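Local coordinates for protein mannan endo-1,6-alpha-mannosidase (Chaetomium thermophilum, PDB 6RY0) that probably acts as a transglycosidase moving GPI-anchored glycoproteins into the fungal cell wall, as a family 76 relative of enzymes that cleave alpha-1,6-mannans, at residues Gly179-Ile184 against Asn192-Ile197; Val333-Ala338 against Leu402-Ala407; Gly105-Val110 against Asp151-Leu156. All blocks are in the same frame, centred on the assembly; numbering follows the deposited sequence. Where two conformers were deposited one is given.

All three contacts lie within the family 76 glycoside hydrolase region, whose known fold is an alpha/alpha barrel. Contact 3 comes first along the chain, then contact 1, then contact 2, each closing before the next opens. Helix 155-167 starts in contact 3, and the loop after it leads into contact 1, where strand 193-195 passes into helix 196-213. Contacts 1 and 2 are on opposite sides of the chain's centre, their own centres 31 Å apart; contact 3 is 26 Å from each, centre to centre. None touches another, so they join separate parts of the fold. Of the three, only contact 1 lies beside a calcium-site residue, Asp129.

Contact 1. Residues Gly179-Ile184 against Asn192-Ile197; sequences GLRWQI and NYKNTI
The indole of Trp182 lies against the side-chain amide of Asn195, whose ND2 sits over one ring face, offset toward the rim and 3.3 Å from Trp182 CD1. Ring and amide planes are 56° apart, so the amide leans on the indole instead of stacking flat. Gln183 NE2 approaches the centre of the opposite face, leaving the ring between two amides. The indole owes its direction to a first torsion with CG anti to the backbone N (chi1 -176°), and its NE1 is held by Asp128. The Trp182 side chain is about 5 Å from that of Asp129, which belongs to a second calcium site that is not filled in this chain. Asn195 also occupies the N-cap position of helix 196-213, where its OD1 caps a backbone N. Beside the indole, Trp182 CE3 meets Tyr193 CD2 at 4.0 Å, at the edge of the tyrosine ring. The backbones join here as well: Trp182 N donates to Tyr193 O at 2.8 Å.

Lys194 reaches the other way along the loop. Its chain is extended beyond CG, with CG 3.5 Å from Leu180 O and CE 3.7 Å from Arg181 CG. The ammonium then binds Gly179 O at 3.1 Å from NZ, tilted from the carbonyl plane, and a water links the same two atoms. NZ also hydrogen-bonds Thr175 O and Gly178 O. Asp173 is salt-bridged to both Arg181 NH2 and Lys194 NZ, while Arg181 NH1 bonds Tyr191 O.

Both cations thus gather on one carboxylate, that of Asp173, which with the carbonyl oxygens round NZ probably stabilises the buried ammonium.

Contact 2. Residues Val333-Ala338 against Leu402-Ala407; sequences VVTQIA and LLIEYA
With CG1 of Ile404 anti to the backbone N (chi1 -165°) and CG of Gln336 anti to the carbonyl carbon (chi1 -59°), the two side chains meet from opposite directions between their backbones. The contact is part of the alpha/alpha barrel of family 76 and joins the last turn of helix 323-337 to the short 3-10 turn holding Ile404, just after helix 389-401. The glutamine chain, extended beyond CG, carries its amide to the isoleucine tip: Ile404 CD1 is 3.5 Å from Gln336 CD and only slightly farther from the two outer atoms of the amide. Ile404 CG1 packs against Gln336 CG at 3.9 Å, so the aliphatic part of the glutamine shares in the apolar contact. On the helix side Val333 CG2 touches Ile404 CD1 loosely, and Leu346 of helix 342-358 also packs on the isoleucine, as Pro410 does on Gln336.

The polar end of Gln336 faces the turn. NE2 forms a weak hydrogen bond with Glu408 O, lies 3.3 Å from Ala407 O, and comes within 4.0 Å of the methyl, Ala407 CB. A water completes the link, accepting from Gln336 NE2 at 3.3 Å and donating to Ile404 O at 2.8 Å.

Contact 3. Residues Gly105-Val110 against Asp151-Leu156; sequences GMLHQV and DKPQWL
Two helix ends of the alpha/alpha barrel meet here: the C-terminal turn of helix 99-108 and the residues leading into helix 155-167, for which Gln154 takes the N-cap position. Trp155 stands in the first turn; the end of its indole reaches Met106, and the side chains cross at about a right angle. Met106 CE lies 3.7 Å from Trp155 CZ3 and makes an off-centre CH-pi contact with the six-membered ring, 29° from its normal. The bend at the sulfur (chi3 68°) brings this methyl back against the six-membered ring, obliquely, and Met106 CB also touches Trp155 CZ3, at 3.8 Å. Met106 was modelled in two conformers, and the contacts of SD and CE belong to the one described. The indole NE1 is bonded to Pro146 O, which would help fix the ring's rotation.

Leu107 sends CD2 between the proline and the indole, 4.3 Å from Trp155 CZ3 and 3.7 Å from Pro153 O, a buried carbonyl oxygen with no hydrogen-bond partner in the model. Val110 CG2 adds a contact with Pro153 CG at 4.3 Å. The turn ahead of the helix is braced by Gln154 NE2, which donates to Lys152 O at 3.1 Å and to Pro148 O. Replacing Trp155 with an alanine is likely to open a gap beside Met106 and Leu107 and leave Pro146 O without its indole donor. With the sulfur SD oblique to the six-membered ring, 4.6 Å from its centroid, in this conformer the pair is a Met-aromatic contact joining two helix ends.

Contact 1. Residues Gly179-Ile184 against Asn192-Ile197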
loop_
_atom_site.group_PDB
_atom_site.type_symbol
_atom_site.label_atom_id
_atom_site.label_comp_id
_atom_site.label_asym_id
_atom_site.label_seq_id
_atom_site.Cartn_x
_atom_site.Cartn_y
_atom_site.Cartn_z
ATOM N N GLY A 179 5.733 -0.699 19.873
ATOM C CA GLY A 179 5.213 -1.211 18.616
ATOM C C GLY A 179 3.710 -1.386 18.631
ATOM O O GLY A 179 3.106 -1.658 19.671
ATOM N N LEU A 180 3.103 -1.230 17.472
ATOM C CA LEU A 180 1.708 -1.565 17.278
ATOM C C LEU A 180 1.511 -3.067 17.191
ATOM O O LEU A 180 2.286 -3.800 16.585
ATOM C CB LEU A 180 1.184 -0.965 15.968
ATOM C CG LEU A 180 1.048 0.542 15.893
ATOM C CD1 LEU A 180 0.683 0.953 14.482
ATOM C CD2 LEU A 180 0.006 1.026 16.849
ATOM N N ARG A 181 0.394 -3.492 17.771
ATOM C CA ARG A 181 -0.191 -4.793 17.513
ATOM C C ARG A 181 -0.844 -4.814 16.139
ATOM O O ARG A 181 -1.268 -3.790 15.613
ATOM C CB ARG A 181 -1.208 -5.147 18.604
ATOM C CG ARG A 181 -0.579 -5.224 19.996
ATOM C CD ARG A 181 -1.638 -5.213 21.074
ATOM N NE ARG A 181 -1.069 -5.251 22.421
ATOM C CZ ARG A 181 -0.888 -6.374 23.124
ATOM N NH1 ARG A 181 -1.160 -7.554 22.579
ATOM N NH2 ARG A 181 -0.441 -6.305 24.372
ATOM N N TRP A 182 -0.965 -6.004 15.576
ATOM C CA TRP A 182 -1.612 -6.178 14.299
ATOM C C TRP A 182 -3.041 -5.662 14.327
ATOM O O TRP A 182 -3.463 -4.929 13.431
ATOM C CB TRP A 182 -1.560 -7.653 13.936
ATOM C CG TRP A 182 -2.102 -7.998 12.618
ATOM C CD1 TRP A 182 -2.294 -7.180 11.531
ATOM C CD2 TRP A 182 -2.474 -9.288 12.211
ATOM N NE1 TRP A 182 -2.752 -7.915 10.452
ATOM C CE2 TRP A 182 -2.898 -9.214 10.865
ATOM C CE3 TRP A 182 -2.513 -10.520 12.862
ATOM C CZ2 TRP A 182 -3.342 -10.325 10.170
ATOM C CZ3 TRP A 182 -2.944 -11.608 12.183
ATOM C CH2 TRP A 182 -3.370 -11.514 10.852
ATOM N N GLN A 183 -3.805 -6.109 15.323
ATOM C CA GLN A 183 -5.222 -5.817 15.440
ATOM C C GLN A 183 -5.520 -4.642 16.342
ATOM O O GLN A 183 -4.777 -4.355 17.282
ATOM C CB GLN A 183 -5.942 -7.047 15.944
ATOM C CG GLN A 183 -5.797 -8.263 15.020
ATOM C CD GLN A 183 -6.409 -7.998 13.646
ATOM O OE1 GLN A 183 -7.558 -7.586 13.550
ATOM N NE2 GLN A 183 -5.599 -8.102 12.603
ATOM N N ILE A 184 -6.630 -3.964 16.038
ATOM C CA ILE A 184 -7.113 -2.870 16.853
ATOM C C ILE A 184 -7.958 -3.356 18.029
ATOM O O ILE A 184 -7.692 -3.017 19.164
ATOM C CB ILE A 184 -7.796 -1.766 15.980
ATOM C CG1 ILE A 184 -6.754 -1.121 15.072
ATOM C CG2 ILE A 184 -8.493 -0.739 16.862
ATOM C CD1 ILE A 184 -7.348 -0.402 13.895
ATOM N N ASN A 192 -2.257 -10.391 19.727
ATOM C CA ASN A 192 -0.980 -10.725 20.340
ATOM C C ASN A 192 0.214 -10.720 19.380
ATOM O O ASN A 192 1.329 -10.973 19.813
ATOM C CB ASN A 192 -1.074 -12.098 21.016
ATOM C CG ASN A 192 -1.276 -13.248 20.024
ATOM O OD1 ASN A 192 -1.829 -13.093 18.955
ATOM N ND2 ASN A 192 -0.827 -14.427 20.404
ATOM N N TYR A 193 -0.014 -10.420 18.105
ATOM C CA TYR A 193 1.045 -10.410 17.106
ATOM C C TYR A 193 1.414 -8.961 16.798
ATOM O O TYR A 193 0.587 -8.192 16.308
ATOM C CB TYR A 193 0.555 -11.114 15.845
ATOM C CG TYR A 193 1.587 -11.444 14.787
ATOM C CD1 TYR A 193 2.755 -12.122 15.106
ATOM C CD2 TYR A 193 1.354 -11.177 13.435
ATOM C CE1 TYR A 193 3.675 -12.475 14.116
ATOM C CE2 TYR A 193 2.270 -11.536 12.453
ATOM C CZ TYR A 193 3.422 -12.199 12.798
ATOM O OH TYR A 193 4.358 -12.584 11.859
ATOM N N LYS A 194 2.643 -8.576 17.108
ATOM C CA LYS A 194 3.143 -7.257 16.724
ATOM C C LYS A 194 3.918 -7.457 15.435
ATOM O O LYS A 194 4.978 -8.073 15.423
ATOM C CB LYS A 194 4.003 -6.638 17.817
ATOM C CG LYS A 194 3.192 -6.166 19.024
ATOM C CD LYS A 194 3.936 -5.343 20.036
ATOM C CE LYS A 194 2.946 -4.664 20.951
ATOM N NZ LYS A 194 3.594 -3.708 21.908
ATOM N N ASN A 195 3.345 -6.996 14.336
ATOM C CA ASN A 195 3.887 -7.319 13.057
ATOM C C ASN A 195 4.440 -6.116 12.328
ATOM O O ASN A 195 4.156 -4.960 12.629
ATOM C CB ASN A 195 2.915 -8.102 12.212
ATOM C CG ASN A 195 1.644 -7.399 11.921
ATOM O OD1 ASN A 195 1.365 -6.286 12.382
ATOM N ND2 ASN A 195 0.826 -8.051 11.121
ATOM N N THR A 196 5.288 -6.413 11.354
ATOM C CA THR A 196 5.905 -5.362 10.586
ATOM C C THR A 196 4.891 -4.504 9.881
ATOM O O THR A 196 5.008 -3.277 9.930
ATOM C CB THR A 196 6.923 -5.948 9.620
ATOM O OG1 THR A 196 7.878 -6.626 10.423
ATOM C CG2 THR A 196 7.558 -4.867 8.780
ATOM N N ILE A 197 3.919 -5.102 9.203
ATOM C CA ILE A 197 3.095 -4.302 8.306
ATOM C C ILE A 197 2.300 -3.229 9.070
ATOM O O ILE A 197 2.166 -2.100 8.581
ATOM C CB ILE A 197 2.203 -5.159 7.391
ATOM C CG1 ILE A 197 1.501 -4.287 6.347
ATOM C CG2 ILE A 197 1.196 -6.011 8.186
ATOM C CD1 ILE A 197 2.393 -3.634 5.419
HETATM O O HOH W 1 1.404 -1.855 21.912
#

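Contact 2. Residues Val333-Ala338 against Leu402-Ala407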
loop_
_atom_site.group_PDB
_atom_site.type_symbol
_atom_site.label_atom_id
_atom_site.label_comp_id
_atom_site.label_asym_id
_atom_site.label_seq_id
_atom_site.Cartn_x
_atom_site.Cartn_y
_atom_site.Cartn_z
ATOM N N VAL A 333 7.845 5.895 -6.770
ATOM C CA VAL A 333 7.822 7.164 -6.033
ATOM C C VAL A 333 9.158 7.422 -5.318
ATOM O O VAL A 333 9.616 8.569 -5.262
ATOM C CB VAL A 333 6.621 7.216 -5.068
ATOM C CG1 VAL A 333 6.749 8.368 -4.078
ATOM C CG2 VAL A 333 5.355 7.331 -5.865
ATOM N N VAL A 334 9.808 6.365 -4.806
ATOM C CA VAL A 334 11.109 6.516 -4.188
ATOM C C VAL A 334 12.084 7.212 -5.143
ATOM O O VAL A 334 12.900 8.015 -4.716
ATOM C CB VAL A 334 11.637 5.168 -3.692
ATOM C CG1 VAL A 334 13.119 5.213 -3.331
ATOM C CG2 VAL A 334 10.800 4.683 -2.516
ATOM N N THR A 335 12.009 6.918 -6.446
ATOM C CA THR A 335 12.931 7.549 -7.386
ATOM C C THR A 335 12.703 9.051 -7.510
ATOM O O THR A 335 13.609 9.769 -7.955
ATOM C CB THR A 335 12.893 6.915 -8.782
ATOM O OG1 THR A 335 11.713 7.275 -9.510
ATOM C CG2 THR A 335 13.088 5.449 -8.697
ATOM N N GLN A 336 11.498 9.536 -7.174
ATOM C CA GLN A 336 11.213 10.959 -7.231
ATOM C C GLN A 336 11.697 11.696 -5.988
ATOM O O GLN A 336 12.245 12.780 -6.080
ATOM C CB GLN A 336 9.722 11.194 -7.378
ATOM C CG GLN A 336 9.096 10.593 -8.585
ATOM C CD GLN A 336 7.616 10.879 -8.622
ATOM O OE1 GLN A 336 6.912 10.557 -7.685
ATOM N NE2 GLN A 336 7.148 11.549 -9.675
ATOM N N ILE A 337 11.483 11.081 -4.827
ATOM C CA ILE A 337 11.831 11.802 -3.618
ATOM C C ILE A 337 13.177 11.456 -3.052
ATOM O O ILE A 337 13.715 12.240 -2.265
ATOM C CB ILE A 337 10.817 11.620 -2.581
ATOM C CG1 ILE A 337 10.658 10.143 -2.290
ATOM C CG2 ILE A 337 9.512 12.226 -3.032
ATOM C CD1 ILE A 337 9.776 9.840 -1.107
ATOM N N ALA A 338 13.799 10.383 -3.555
ATOM C CA ALA A 338 15.192 10.056 -3.275
ATOM C C ALA A 338 15.866 9.834 -4.629
ATOM O O ALA A 338 16.137 8.714 -5.039
ATOM C CB ALA A 338 15.320 8.839 -2.380
ATOM N N LEU A 402 5.432 2.774 -15.012
ATOM C CA LEU A 402 6.429 3.038 -16.042
ATOM C C LEU A 402 6.422 4.500 -16.483
ATOM O O LEU A 402 7.376 4.933 -17.104
ATOM C CB LEU A 402 6.198 2.152 -17.273
ATOM C CG LEU A 402 6.424 0.661 -17.053
ATOM C CD1 LEU A 402 6.032 -0.076 -18.304
ATOM C CD2 LEU A 402 7.871 0.338 -16.650
ATOM N N LEU A 403 5.361 5.242 -16.179
ATOM C CA LEU A 403 5.265 6.631 -16.534
ATOM C C LEU A 403 5.789 7.580 -15.464
ATOM O O LEU A 403 5.622 8.792 -15.581
ATOM C CB LEU A 403 3.820 6.984 -16.902
ATOM C CG LEU A 403 3.242 6.161 -18.068
ATOM C CD1 LEU A 403 1.715 6.321 -18.115
ATOM C CD2 LEU A 403 3.891 6.547 -19.380
ATOM N N ILE A 404 6.439 7.062 -14.431
ATOM C CA ILE A 404 6.860 7.901 -13.312
ATOM C C ILE A 404 7.777 9.041 -13.767
ATOM O O ILE A 404 7.710 10.105 -13.192
ATOM C CB ILE A 404 7.495 7.046 -12.189
ATOM C CG1 ILE A 404 7.600 7.824 -10.872
ATOM C CG2 ILE A 404 8.850 6.483 -12.577
ATOM C CD1 ILE A 404 6.284 7.998 -10.168
ATOM N N GLU A 405 8.612 8.840 -14.788
ATOM C CA GLU A 405 9.532 9.888 -15.227
ATOM C C GLU A 405 8.796 11.139 -15.682
ATOM O O GLU A 405 9.375 12.218 -15.700
ATOM C CB GLU A 405 10.458 9.361 -16.353
ATOM C CG GLU A 405 9.693 8.819 -17.653
ATOM C CD GLU A 405 10.611 8.378 -18.811
ATOM O OE1 GLU A 405 10.560 7.179 -19.206
ATOM O OE2 GLU A 405 11.360 9.236 -19.348
ATOM N N TYR A 406 7.549 10.997 -16.104
ATOM C CA TYR A 406 6.742 12.099 -16.591
ATOM C C TYR A 406 5.850 12.722 -15.528
ATOM O O TYR A 406 5.208 13.741 -15.782
ATOM C CB TYR A 406 5.844 11.637 -17.745
ATOM C CG TYR A 406 6.552 10.900 -18.875
ATOM C CD1 TYR A 406 7.342 11.553 -19.776
ATOM C CD2 TYR A 406 6.376 9.541 -19.042
ATOM C CE1 TYR A 406 7.965 10.848 -20.813
ATOM C CE2 TYR A 406 6.963 8.845 -20.047
ATOM C CZ TYR A 406 7.765 9.490 -20.938
ATOM O OH TYR A 406 8.386 8.801 -21.960
ATOM N N ALA A 407 5.756 12.106 -14.365
ATOM C CA ALA A 407 4.815 12.521 -13.354
ATOM C C ALA A 407 5.399 13.575 -12.437
ATOM O O ALA A 407 6.589 13.612 -12.212
ATOM C CB ALA A 407 4.408 11.314 -12.519
HETATM O O HOH W 2 9.615 11.564 -11.843
#

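Contact 3. Residues Gly105-Val110 against Asp151-Leu156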
loop_
_atom_site.group_PDB
_atom_site.type_symbol
_atom_site.label_atom_id
_atom_site.label_comp_id
_atom_site.label_asym_id
_atom_site.label_seq_id
_atom_site.Cartn_x
_atom_site.Cartn_y
_atom_site.Cartn_z
ATOM N N GLY A 105 -16.003 5.623 -3.658
ATOM C CA GLY A 105 -15.557 4.489 -2.889
ATOM C C GLY A 105 -14.754 4.894 -1.657
ATOM O O GLY A 105 -14.976 4.376 -0.552
ATOM N N MET A 106 -13.808 5.819 -1.841
ATOM C CA MET A 106 -13.022 6.295 -0.698
ATOM C C MET A 106 -13.910 6.947 0.351
ATOM O O MET A 106 -13.679 6.748 1.541
ATOM C CB MET A 106 -11.920 7.229 -1.176
ATOM C CG MET A 106 -10.874 6.516 -2.054
ATOM S SD MET A 106 -9.592 7.564 -2.771
ATOM C CE MET A 106 -8.675 8.059 -1.317
ATOM N N LEU A 107 -14.878 7.761 -0.059
ATOM C CA LEU A 107 -15.700 8.461 0.915
ATOM C C LEU A 107 -16.663 7.525 1.614
ATOM O O LEU A 107 -17.048 7.775 2.761
ATOM C CB LEU A 107 -16.462 9.569 0.233
ATOM C CG LEU A 107 -15.614 10.768 -0.190
ATOM C CD1 LEU A 107 -16.438 11.765 -0.963
ATOM C CD2 LEU A 107 -14.957 11.441 1.003
ATOM N N HIS A 108 -17.097 6.454 0.963
ATOM C CA HIS A 108 -18.101 5.593 1.565
ATOM C C HIS A 108 -17.573 4.857 2.776
ATOM O O HIS A 108 -18.340 4.506 3.661
ATOM C CB HIS A 108 -18.626 4.590 0.530
ATOM C CG HIS A 108 -19.868 3.895 0.957
ATOM N ND1 HIS A 108 -21.110 4.458 0.797
ATOM C CD2 HIS A 108 -20.069 2.697 1.557
ATOM C CE1 HIS A 108 -22.021 3.631 1.268
ATOM N NE2 HIS A 108 -21.421 2.555 1.735
ATOM N N GLN A 109 -16.259 4.619 2.818
ATOM C CA GLN A 109 -15.651 3.715 3.797
ATOM C C GLN A 109 -15.030 4.443 5.006
ATOM O O GLN A 109 -14.389 3.790 5.826
ATOM C CB GLN A 109 -14.625 2.829 3.115
ATOM C CG GLN A 109 -15.277 1.866 2.100
ATOM C CD GLN A 109 -16.257 0.915 2.738
ATOM O OE1 GLN A 109 -16.153 0.605 3.923
ATOM N NE2 GLN A 109 -17.213 0.430 1.964
ATOM N N VAL A 110 -15.251 5.761 5.137
ATOM C CA VAL A 110 -14.533 6.536 6.145
ATOM C C VAL A 110 -15.012 6.303 7.572
ATOM O O VAL A 110 -14.294 6.610 8.510
ATOM C CB VAL A 110 -14.604 8.038 5.855
ATOM C CG1 VAL A 110 -13.960 8.355 4.500
ATOM C CG2 VAL A 110 -16.044 8.596 5.941
ATOM N N ASP A 151 -18.590 19.575 2.529
ATOM C CA ASP A 151 -19.122 19.035 3.773
ATOM C C ASP A 151 -18.585 17.654 4.093
ATOM O O ASP A 151 -18.952 17.097 5.137
ATOM C CB ASP A 151 -20.638 18.953 3.651
ATOM C CG ASP A 151 -21.042 17.946 2.641
ATOM O OD1 ASP A 151 -20.593 18.085 1.486
ATOM O OD2 ASP A 151 -21.740 16.978 3.037
ATOM N N LYS A 152 -17.726 17.104 3.234
ATOM C CA LYS A 152 -17.241 15.745 3.384
ATOM C C LYS A 152 -15.810 15.764 3.876
ATOM O O LYS A 152 -15.101 16.754 3.705
ATOM C CB LYS A 152 -17.332 15.011 2.034
ATOM C CG LYS A 152 -18.750 14.680 1.596
ATOM C CD LYS A 152 -19.409 13.612 2.463
ATOM C CE LYS A 152 -20.880 13.492 2.105
ATOM N NZ LYS A 152 -21.599 12.526 2.935
ATOM N N PRO A 153 -15.340 14.660 4.437
ATOM C CA PRO A 153 -13.962 14.596 4.912
ATOM C C PRO A 153 -12.989 14.788 3.756
ATOM O O PRO A 153 -13.178 14.244 2.684
ATOM C CB PRO A 153 -13.873 13.195 5.500
ATOM C CG PRO A 153 -15.227 12.780 5.786
ATOM C CD PRO A 153 -16.074 13.432 4.750
ATOM N N GLN A 154 -11.930 15.525 4.012
ATOM C CA GLN A 154 -10.926 15.841 3.029
ATOM C C GLN A 154 -9.754 14.864 3.113
ATOM O O GLN A 154 -9.515 14.242 4.158
ATOM C CB GLN A 154 -10.472 17.296 3.238
ATOM C CG GLN A 154 -11.604 18.313 3.051
ATOM C CD GLN A 154 -12.144 18.309 1.644
ATOM O OE1 GLN A 154 -11.387 18.420 0.678
ATOM N NE2 GLN A 154 -13.438 18.152 1.509
ATOM N N TRP A 155 -9.003 14.703 2.015
ATOM C CA TRP A 155 -8.000 13.659 1.959
ATOM C C TRP A 155 -6.931 13.770 3.052
ATOM O O TRP A 155 -6.629 12.801 3.744
ATOM C CB TRP A 155 -7.330 13.585 0.579
ATOM C CG TRP A 155 -8.273 13.472 -0.566
ATOM C CD1 TRP A 155 -8.212 14.230 -1.699
ATOM C CD2 TRP A 155 -9.345 12.524 -0.755
ATOM N NE1 TRP A 155 -9.177 13.825 -2.582
ATOM C CE2 TRP A 155 -9.890 12.785 -2.032
ATOM C CE3 TRP A 155 -9.907 11.504 0.011
ATOM C CZ2 TRP A 155 -10.980 12.081 -2.518
ATOM C CZ3 TRP A 155 -10.995 10.807 -0.472
ATOM C CH2 TRP A 155 -11.515 11.093 -1.722
ATOM N N LEU A 156 -6.335 14.952 3.209
ATOM C CA LEU A 156 -5.316 15.118 4.217
ATOM C C LEU A 156 -5.906 14.824 5.609
ATOM O O LEU A 156 -5.289 14.135 6.421
ATOM C CB LEU A 156 -4.712 16.520 4.177
ATOM C CG LEU A 156 -3.703 16.849 5.294
ATOM C CD1 LEU A 156 -2.485 15.973 5.230
ATOM C CD2 LEU A 156 -3.306 18.308 5.226
#